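PDB 4H3T: CRISPR-associated protein, Cse1 family from Acidimicrobium ferrooxidans, which probably serves as the large Cse1 subunit of a type I-E Cascade complex, taking part in crRNA-guided recognition of invading DNA. Local coordinates for residues D233-R239 with D252-D256; R167-S172 with W260-I265; L61-Y65 with N217-W221. The protein carries 1 engineered substitution. All blocks are in the same frame, centred on the assembly; numbering follows the deposited sequence.

Interaction 1: D233-R239 with D252-D256; sequences DVPAWER and DGVCD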
loop_
_atom_site.group_PDB
_atom_site.type_symbol
_atom_site.label_atom_id
_atom_site.label_comp_id
_atom_site.label_asym_id
_atom_site.label_seq_id
_atom_site.Cartn_x
_atom_site.Cartn_y
_atom_site.Cartn_z
ATOM N N ASP A 233 -18.483 -6.489 -16.419
ATOM C CA ASP A 233 -17.932 -5.695 -15.292
ATOM C C ASP A 233 -17.381 -4.384 -15.846
ATOM O O ASP A 233 -16.330 -4.379 -16.449
ATOM C CB ASP A 233 -16.865 -6.516 -14.561
ATOM C CG ASP A 233 -15.984 -5.708 -13.631
ATOM O OD1 ASP A 233 -16.511 -4.784 -12.951
ATOM O OD2 ASP A 233 -14.774 -5.992 -13.581
ATOM N N VAL A 234 -18.125 -3.285 -15.700
ATOM C CA VAL A 234 -17.732 -2.043 -16.336
ATOM C C VAL A 234 -17.350 -0.949 -15.293
ATOM O O VAL A 234 -17.880 -0.872 -14.200
ATOM C CB VAL A 234 -18.800 -1.545 -17.369
ATOM C CG1 VAL A 234 -19.111 -2.637 -18.399
ATOM C CG2 VAL A 234 -20.081 -1.057 -16.714
ATOM N N PRO A 235 -16.449 -0.065 -15.686
ATOM C CA PRO A 235 -16.020 1.001 -14.775
ATOM C C PRO A 235 -17.046 2.137 -14.688
ATOM O O PRO A 235 -17.972 2.212 -15.493
ATOM C CB PRO A 235 -14.709 1.466 -15.404
ATOM C CG PRO A 235 -14.892 1.217 -16.834
ATOM C CD PRO A 235 -15.678 -0.014 -16.949
ATOM N N ALA A 236 -16.817 3.039 -13.749
ATOM C CA ALA A 236 -17.721 4.125 -13.421
ATOM C C ALA A 236 -18.094 5.010 -14.630
ATOM O O ALA A 236 -19.260 5.410 -14.734
ATOM C CB ALA A 236 -17.150 4.976 -12.302
ATOM N N TRP A 237 -17.136 5.297 -15.502
ATOM C CA TRP A 237 -17.354 6.157 -16.683
ATOM C C TRP A 237 -18.136 5.455 -17.782
ATOM O O TRP A 237 -18.550 6.144 -18.683
ATOM C CB TRP A 237 -16.044 6.731 -17.265
ATOM C CG TRP A 237 -15.084 5.697 -17.698
ATOM C CD1 TRP A 237 -15.141 4.919 -18.826
ATOM C CD2 TRP A 237 -14.003 5.198 -16.913
ATOM N NE1 TRP A 237 -14.081 4.072 -18.851
ATOM C CE2 TRP A 237 -13.395 4.173 -17.655
ATOM C CE3 TRP A 237 -13.452 5.561 -15.680
ATOM C CZ2 TRP A 237 -12.293 3.476 -17.180
ATOM C CZ3 TRP A 237 -12.363 4.859 -15.213
ATOM C CH2 TRP A 237 -11.756 3.872 -16.000
ATOM N N GLU A 238 -18.395 4.133 -17.707
ATOM C CA GLU A 238 -19.284 3.445 -18.638
ATOM C C GLU A 238 -20.637 3.345 -18.031
ATOM O O GLU A 238 -21.559 3.006 -18.711
ATOM C CB GLU A 238 -18.774 2.036 -19.009
ATOM C CG GLU A 238 -17.491 2.094 -19.817
ATOM C CD GLU A 238 -17.117 0.764 -20.412
ATOM O OE1 GLU A 238 -18.023 -0.024 -20.744
ATOM O OE2 GLU A 238 -15.904 0.500 -20.537
ATOM N N ARG A 239 -20.777 3.593 -16.736
ATOM C CA ARG A 239 -22.093 3.509 -16.089
ATOM C C ARG A 239 -22.804 4.870 -16.196
ATOM O O ARG A 239 -22.206 5.889 -16.552
ATOM C CB ARG A 239 -21.882 3.058 -14.619
ATOM C CG ARG A 239 -21.210 1.688 -14.545
ATOM C CD ARG A 239 -20.490 1.413 -13.192
ATOM N NE ARG A 239 -21.353 0.592 -12.360
ATOM C CZ ARG A 239 -21.357 -0.733 -12.306
ATOM N NH1 ARG A 239 -22.231 -1.366 -11.544
ATOM N NH2 ARG A 239 -20.458 -1.437 -12.979
ATOM N N ASP A 252 -19.472 -5.275 -8.917
ATOM C CA ASP A 252 -19.730 -6.301 -9.925
ATOM C C ASP A 252 -18.465 -7.062 -10.307
ATOM O O ASP A 252 -18.525 -8.138 -10.869
ATOM C CB ASP A 252 -20.320 -5.660 -11.180
ATOM C CG ASP A 252 -21.669 -4.999 -10.948
ATOM O OD1 ASP A 252 -22.356 -5.358 -9.937
ATOM O OD2 ASP A 252 -22.028 -4.094 -11.740
ATOM N N GLY A 253 -17.342 -6.425 -10.096
ATOM C CA GLY A 253 -16.031 -6.950 -10.432
ATOM C C GLY A 253 -14.971 -5.885 -10.231
ATOM O O GLY A 253 -15.235 -4.790 -9.670
ATOM N N VAL A 254 -13.785 -6.167 -10.751
ATOM C CA VAL A 254 -12.643 -5.272 -10.550
ATOM C C VAL A 254 -12.752 -3.946 -11.254
ATOM O O VAL A 254 -12.278 -2.961 -10.694
ATOM C CB VAL A 254 -11.277 -5.887 -10.895
ATOM C CG1 VAL A 254 -10.850 -6.877 -9.819
ATOM C CG2 VAL A 254 -11.259 -6.525 -12.284
ATOM N N CYS A 255 -13.323 -3.883 -12.461
ATOM C CA CYS A 255 -13.454 -2.581 -13.154
ATOM C C CYS A 255 -14.335 -1.646 -12.373
ATOM O O CYS A 255 -14.045 -0.456 -12.343
ATOM C CB CYS A 255 -13.962 -2.706 -14.570
ATOM S SG CYS A 255 -12.875 -3.662 -15.660
ATOM N N ASP A 256 -15.425 -2.182 -11.783
ATOM C CA ASP A 256 -16.364 -1.430 -10.947
ATOM C C ASP A 256 -15.614 -0.989 -9.643
ATOM O O ASP A 256 -15.519 0.197 -9.344
ATOM C CB ASP A 256 -17.579 -2.343 -10.666
ATOM C CG ASP A 256 -18.715 -1.744 -9.905
ATOM O OD1 ASP A 256 -18.820 -0.485 -9.874
ATOM O OD2 ASP A 256 -19.511 -2.528 -9.320
#

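Interaction 2: R167-S172 with W260-I265; sequences RHAFGS and WQGRRI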
loop_
_atom_site.group_PDB
_atom_site.type_symbol
_atom_site.label_atom_id
_atom_site.label_comp_id
_atom_site.label_asym_id
_atom_site.label_seq_id
_atom_site.Cartn_x
_atom_site.Cartn_y
_atom_site.Cartn_z
ATOM N N ARG A 167 -9.250 10.945 -4.032
ATOM C CA ARG A 167 -10.198 11.217 -2.959
ATOM C C ARG A 167 -11.347 10.220 -2.924
ATOM O O ARG A 167 -11.863 9.953 -1.857
ATOM C CB ARG A 167 -10.713 12.658 -3.055
ATOM C CG ARG A 167 -11.506 13.084 -1.855
ATOM C CD ARG A 167 -10.819 12.869 -0.524
ATOM N NE ARG A 167 -11.323 13.841 0.430
ATOM C CZ ARG A 167 -10.823 15.044 0.632
ATOM N NH1 ARG A 167 -11.431 15.895 1.461
ATOM N NH2 ARG A 167 -9.736 15.436 -0.020
ATOM N N HIS A 168 -11.777 9.702 -4.062
ATOM C CA HIS A 168 -12.828 8.688 -4.064
ATOM C C HIS A 168 -12.420 7.409 -3.338
ATOM O O HIS A 168 -13.280 6.714 -2.766
ATOM C CB HIS A 168 -13.201 8.301 -5.473
ATOM C CG HIS A 168 -14.177 9.203 -6.126
ATOM N ND1 HIS A 168 -15.489 9.211 -5.753
ATOM C CD2 HIS A 168 -13.969 10.182 -7.047
ATOM C CE1 HIS A 168 -16.076 10.102 -6.543
ATOM N NE2 HIS A 168 -15.186 10.741 -7.306
ATOM N N ALA A 169 -11.113 7.122 -3.301
ATOM C CA ALA A 169 -10.536 5.897 -2.719
ATOM C C ALA A 169 -9.992 6.082 -1.298
ATOM O O ALA A 169 -9.934 5.115 -0.567
ATOM C CB ALA A 169 -9.383 5.428 -3.646
ATOM N N PHE A 170 -9.452 7.269 -0.953
ATOM C CA PHE A 170 -8.722 7.476 0.293
ATOM C C PHE A 170 -9.344 8.554 1.194
ATOM O O PHE A 170 -8.721 8.947 2.134
ATOM C CB PHE A 170 -7.255 7.877 -0.018
ATOM C CG PHE A 170 -6.356 6.712 -0.332
ATOM C CD1 PHE A 170 -5.785 5.980 0.681
ATOM C CD2 PHE A 170 -6.008 6.410 -1.648
ATOM C CE1 PHE A 170 -4.901 4.921 0.410
ATOM C CE2 PHE A 170 -5.093 5.358 -1.922
ATOM C CZ PHE A 170 -4.553 4.631 -0.879
ATOM N N GLY A 171 -10.571 8.946 0.974
ATOM C CA GLY A 171 -11.174 9.965 1.816
ATOM C C GLY A 171 -11.420 9.533 3.269
ATOM O O GLY A 171 -11.359 8.356 3.625
ATOM N N SER A 172 -11.648 10.500 4.140
ATOM C CA SER A 172 -11.887 10.216 5.554
ATOM C C SER A 172 -13.372 10.520 5.881
ATOM O O SER A 172 -14.122 11.008 5.014
ATOM C CB SER A 172 -10.953 11.078 6.404
ATOM O OG SER A 172 -11.434 12.415 6.457
ATOM N N TRP A 260 -14.405 2.950 -8.080
ATOM C CA TRP A 260 -15.536 3.154 -7.190
ATOM C C TRP A 260 -15.768 4.611 -6.862
ATOM O O TRP A 260 -14.846 5.294 -6.421
ATOM C CB TRP A 260 -15.299 2.365 -5.873
ATOM C CG TRP A 260 -16.524 2.163 -5.058
ATOM C CD1 TRP A 260 -16.855 2.795 -3.898
ATOM C CD2 TRP A 260 -17.552 1.205 -5.306
ATOM N NE1 TRP A 260 -18.016 2.267 -3.392
ATOM C CE2 TRP A 260 -18.466 1.284 -4.235
ATOM C CE3 TRP A 260 -17.740 0.215 -6.271
ATOM C CZ2 TRP A 260 -19.528 0.390 -4.097
ATOM C CZ3 TRP A 260 -18.788 -0.673 -6.124
ATOM C CH2 TRP A 260 -19.687 -0.559 -5.066
ATOM N N GLN A 261 -16.981 5.069 -7.062
ATOM C CA GLN A 261 -17.394 6.407 -6.668
ATOM C C GLN A 261 -17.744 6.382 -5.200
ATOM O O GLN A 261 -18.920 6.495 -4.797
ATOM C CB GLN A 261 -18.544 6.895 -7.566
ATOM C CG GLN A 261 -18.206 6.834 -9.052
ATOM C CD GLN A 261 -17.105 7.785 -9.426
ATOM O OE1 GLN A 261 -17.317 8.975 -9.569
ATOM N NE2 GLN A 261 -15.906 7.284 -9.523
ATOM N N GLY A 262 -16.687 6.433 -4.385
ATOM C CA GLY A 262 -16.805 6.460 -2.930
ATOM C C GLY A 262 -17.208 7.807 -2.374
ATOM O O GLY A 262 -17.574 7.910 -1.204
ATOM N N ARG A 263 -17.103 8.851 -3.197
ATOM C CA ARG A 263 -17.509 10.210 -2.858
ATOM C C ARG A 263 -18.423 10.765 -3.980
ATOM O O ARG A 263 -18.726 10.069 -4.957
ATOM C CB ARG A 263 -16.254 11.107 -2.638
ATOM C CG ARG A 263 -15.349 10.649 -1.443
ATOM C CD ARG A 263 -16.020 10.972 -0.174
ATOM N NE ARG A 263 -15.260 10.590 1.032
ATOM C CZ ARG A 263 -15.334 9.425 1.676
ATOM N NH1 ARG A 263 -16.067 8.432 1.194
ATOM N NH2 ARG A 263 -14.668 9.244 2.800
ATOM N N ARG A 264 -18.992 11.919 -3.706
ATOM C CA ARG A 264 -19.738 12.748 -4.624
ATOM C C ARG A 264 -19.000 14.088 -4.648
ATOM O O ARG A 264 -18.941 14.818 -3.632
ATOM C CB ARG A 264 -21.205 12.895 -4.243
ATOM C CG ARG A 264 -21.984 11.593 -4.335
ATOM C CD ARG A 264 -22.011 10.962 -5.728
ATOM N NE ARG A 264 -22.852 9.770 -5.710
ATOM C CZ ARG A 264 -22.458 8.534 -5.491
ATOM N NH1 ARG A 264 -21.171 8.247 -5.407
ATOM N NH2 ARG A 264 -23.350 7.542 -5.459
ATOM N N ILE A 265 -18.390 14.373 -5.780
ATOM C CA ILE A 265 -17.497 15.527 -5.904
ATOM C C ILE A 265 -17.836 16.357 -7.118
ATOM O O ILE A 265 -18.185 15.835 -8.163
ATOM C CB ILE A 265 -16.015 15.036 -5.965
ATOM C CG1 ILE A 265 -15.648 14.168 -4.707
ATOM C CG2 ILE A 265 -15.062 16.203 -6.136
ATOM C CD1 ILE A 265 -14.249 13.621 -4.707
#

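Interaction 3: L61-Y65 with N217-W221; sequences LALAY and NLVPW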
loop_
_atom_site.group_PDB
_atom_site.type_symbol
_atom_site.label_atom_id
_atom_site.label_comp_id
_atom_site.label_asym_id
_atom_site.label_seq_id
_atom_site.Cartn_x
_atom_site.Cartn_y
_atom_site.Cartn_z
ATOM N N LEU A 61 -5.649 -0.012 -14.464
ATOM C CA LEU A 61 -5.969 -1.452 -14.643
ATOM C C LEU A 61 -7.427 -1.665 -15.079
ATOM O O LEU A 61 -7.692 -2.517 -15.893
ATOM C CB LEU A 61 -5.733 -2.190 -13.344
ATOM C CG LEU A 61 -4.260 -2.433 -12.958
ATOM C CD1 LEU A 61 -4.157 -2.874 -11.474
ATOM C CD2 LEU A 61 -3.589 -3.448 -13.899
ATOM N N ALA A 62 -8.392 -0.906 -14.494
ATOM C CA ALA A 62 -9.775 -1.005 -14.934
ATOM C C ALA A 62 -9.861 -0.670 -16.414
ATOM O O ALA A 62 -10.604 -1.309 -17.164
ATOM C CB ALA A 62 -10.651 -0.064 -14.128
ATOM N N LEU A 63 -9.133 0.365 -16.830
ATOM C CA LEU A 63 -9.111 0.777 -18.260
ATOM C C LEU A 63 -8.476 -0.336 -19.145
ATOM O O LEU A 63 -9.006 -0.649 -20.215
ATOM C CB LEU A 63 -8.263 2.021 -18.246
ATOM C CG LEU A 63 -8.337 3.141 -19.243
ATOM C CD1 LEU A 63 -9.686 3.198 -20.056
ATOM C CD2 LEU A 63 -8.075 4.423 -18.475
ATOM N N ALA A 64 -7.391 -0.995 -18.653
ATOM C CA ALA A 64 -6.745 -2.095 -19.390
ATOM C C ALA A 64 -7.703 -3.252 -19.651
ATOM O O ALA A 64 -7.782 -3.694 -20.796
ATOM C CB ALA A 64 -5.523 -2.592 -18.656
ATOM N N TYR A 65 -8.470 -3.713 -18.622
ATOM C CA TYR A 65 -9.433 -4.808 -18.833
ATOM C C TYR A 65 -10.469 -4.470 -19.912
ATOM O O TYR A 65 -10.900 -5.352 -20.694
ATOM C CB TYR A 65 -10.160 -5.145 -17.523
ATOM C CG TYR A 65 -9.370 -5.995 -16.578
ATOM C CD1 TYR A 65 -9.125 -7.342 -16.858
ATOM C CD2 TYR A 65 -9.026 -5.518 -15.315
ATOM C CE1 TYR A 65 -8.517 -8.179 -15.919
ATOM C CE2 TYR A 65 -8.435 -6.334 -14.373
ATOM C CZ TYR A 65 -8.170 -7.669 -14.674
ATOM O OH TYR A 65 -7.517 -8.439 -13.721
ATOM N N ASN A 217 -0.488 -7.407 -12.789
ATOM C CA ASN A 217 -1.697 -7.098 -12.028
ATOM C C ASN A 217 -2.996 -7.473 -12.748
ATOM O O ASN A 217 -4.072 -7.434 -12.106
ATOM C CB ASN A 217 -1.728 -5.610 -11.659
ATOM C CG ASN A 217 -0.827 -5.288 -10.532
ATOM O OD1 ASN A 217 -1.225 -5.453 -9.411
ATOM N ND2 ASN A 217 0.420 -4.921 -10.795
ATOM N N LEU A 218 -2.915 -7.792 -14.041
ATOM C CA LEU A 218 -4.075 -8.154 -14.844
ATOM C C LEU A 218 -4.325 -9.629 -14.705
ATOM O O LEU A 218 -4.212 -10.395 -15.631
ATOM C CB LEU A 218 -3.933 -7.727 -16.291
ATOM C CG LEU A 218 -4.073 -6.216 -16.519
ATOM C CD1 LEU A 218 -3.469 -5.872 -17.884
ATOM C CD2 LEU A 218 -5.495 -5.766 -16.369
ATOM N N VAL A 219 -4.819 -9.993 -13.529
ATOM C CA VAL A 219 -5.153 -11.362 -13.248
ATOM C C VAL A 219 -6.285 -11.807 -14.244
ATOM O O VAL A 219 -7.357 -11.138 -14.310
ATOM C CB VAL A 219 -5.617 -11.551 -11.776
ATOM C CG1 VAL A 219 -5.902 -13.024 -11.493
ATOM C CG2 VAL A 219 -4.612 -10.969 -10.767
ATOM N N PRO A 220 -6.114 -12.931 -14.947
ATOM C CA PRO A 220 -7.176 -13.356 -15.860
ATOM C C PRO A 220 -8.478 -13.697 -15.118
ATOM O O PRO A 220 -8.437 -14.185 -13.977
ATOM C CB PRO A 220 -6.559 -14.564 -16.564
ATOM C CG PRO A 220 -5.128 -14.248 -16.613
ATOM C CD PRO A 220 -4.902 -13.720 -15.189
ATOM N N TRP A 221 -9.636 -13.422 -15.779
ATOM C CA TRP A 221 -10.970 -13.638 -15.201
ATOM C C TRP A 221 -11.200 -15.114 -14.799
ATOM O O TRP A 221 -11.951 -15.378 -13.870
ATOM C CB TRP A 221 -12.050 -13.214 -16.198
ATOM C CG TRP A 221 -12.010 -11.772 -16.580
ATOM C CD1 TRP A 221 -11.469 -10.734 -15.874
ATOM C CD2 TRP A 221 -12.473 -11.223 -17.812
ATOM N NE1 TRP A 221 -11.593 -9.567 -16.583
ATOM C CE2 TRP A 221 -12.284 -9.825 -17.740
ATOM C CE3 TRP A 221 -13.135 -11.763 -18.927
ATOM C CZ2 TRP A 221 -12.640 -8.983 -18.779
ATOM C CZ3 TRP A 221 -13.495 -10.915 -19.958
ATOM C CH2 TRP A 221 -13.197 -9.552 -19.898
HETATM O O HOH W 1 -6.590 -7.201 -11.387
#

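Interaction 1: D233-R239 with D252-D256
Asp233 and Gly253 bring the two backbones to 5.4 Å between their CA atoms, and Pro235 and Asp256 come closer still, with CA atoms 4.5 Å apart. The 233-239 loop thus runs beside the start of helix 254-257, where Gly253 holds the N-cap position. A side chain on Gly253 would point at the Asp233 carboxylate and collide with it, and the extended backbone of the glycine is one that few other residues adopt readily. Asp233 reaches the amides of the first helical turn because its chi1 of 165° swings the carboxylate away from its own N: Asp233 OD2 accepts from Cys255 N at 2.8 Å, while OD1 accepts from Asp256 N at 3.1 Å. Both donors arrive on the syn side, somewhat out of the carboxylate plane, so two bonds fix the rotation of a buried acid. An acidic side chain from a separate loop here meets the positive end of the helix dipole, which probably stabilises its charge. Alongside it runs a salt-bridge network built on Arg239. Arg239 NH1 donates almost straight to Asp252 OD2 at 2.7 Å, an oxygen lying in the guanidinium plane, although the donor sits above the carboxylate. Asp256 instead lays its carboxylate flat over one guanidinium face, the planes only 4° apart. Asp256 OD1 lies 3.5 Å from Arg239 CZ, a long salt bridge of charges only, to which no N-H points. Arg239 NH2 reaches back to Val234 O at 2.9 Å, an arginine being long enough to tie its own loop while facing two acids. Asp256 OD2 accepts from Asp252 N and also pairs with Arg249.

Interaction 2: R167-S172 with W260-I265
This is a buried junction between the end of helix 157-170 and the turn leading into strand 263-272, organised around the ring of His168. Main-chain closeness sets it up: Gly262 has its CA 4.7 Å from that of His168, and a side chain on this glycine would run into His168 O. The imidazole is sandwiched. Ile265 CD1 lies 4.2 Å from the centroid of the His168 ring in a CH-pi contact over one face, and the Gln261 amide covers the opposite face with its plane turned 33° from that of the ring, a bond from Gln261 NE2 to Thr259 O helping to hold it there. At the ring's edge Arg263 N donates to His168 ND1 at 3.0 Å, tilted from the ring plane; since NE2 bonds to Phe112 O, the ring is probably neutral with its proton on NE2. Histidine suits the place because it offers a flat surface and a polar atom at each of two corners. Arg263 bends at chi2 (-73°), which carries its guanidinium back beside its own turn: NH1 donates to Gly262 O at 2.9 Å and NH2 to Ser172 O, likewise at 2.9 Å, approaching from above the carbonyl plane. Asp175 pairs with NE and Ala193 O also accepts from NH2. A leucine in place of Arg263 would probably leave Ser172 O and Gly262 O without these donors and Asp175 without one of its cationic mates. Arg167, which also pairs with Asp175, lays its CG against Ile265 CD1 and touches Ile283 of strand 275-289; beyond Ala169 and Phe170, helix 196-199 covers the other side of the helix end.

Interaction 3: L61-Y65 with N217-W221
Leu218 sets its CD2 methyl squarely over the ring of Tyr65, 3.5 Å from the ring centroid and only 9° off its normal, a close CH-pi contact. Its CG lies beside the backbone N (chi1 -73°), which sends the branched end toward helix 52-68. There Ala64 CB meets Leu218 CD2 at 3.9 Å, the small alanine letting the leucine settle between Leu61 and Tyr65, one helical turn apart. Leu61 closes the group by placing CD2 3.8 Å from Leu218 CG and laying the same methyl against Asn217 CB, so it is the aliphatic root of Asn217 that meets Leu61; its amide is held elsewhere, by Thr213 O, Pro205 O and His300. Further out, Trp221 runs past Tyr65 in the opposite direction. The planes are inclined by 24° but slid so far that the rings scarcely overlap, and Trp221 NE1 comes to 3.3 Å from Tyr65 CD1. Leu218 is the centre of an inverse gamma turn following helix 210-217, and this sharp bend brings the next carbonyl to the end of the tyrosine ring. At that polar edge Tyr65 OH donates to Val219 O at 2.8 Å. A water donates in turn to Tyr65 OH at 2.8 Å and to Asn217 O at 2.6 Å, linking hydroxyl and turn a second time. Tyrosine therefore does two jobs: its flat ring packs against a methyl, while its hydroxyl donates to Val219 O, an oxygen probably costly to bury unpaired, and accepts from the water that also serves Asn217 O, fixing an irregular run of chain against the helix.

How the interactions relate
From the N terminus, helix 52-68 supplies 61-65, which waits some 150 residues for its partner. Before that partner arrives, helix 157-170 delivers 167-172 and opens interaction 2; residues 217-221 then close interaction 3, so these two loops cross. Interaction 1 opens and closes next, a short excursion from 233-239 to 252-256 lying wholly within the span of interaction 2, which ends at 260-265. In space interaction 1 stands between the others: Val254 and Cys255 pack on Tyr65, and Ala236 touches Gln261. Interactions 2 and 3 do not meet. Interaction 2 ties helix 157-170 directly to the start of strand 263-272 in the mixed sheet, while helix 254-257, just before that strand, packs on helix 52-68.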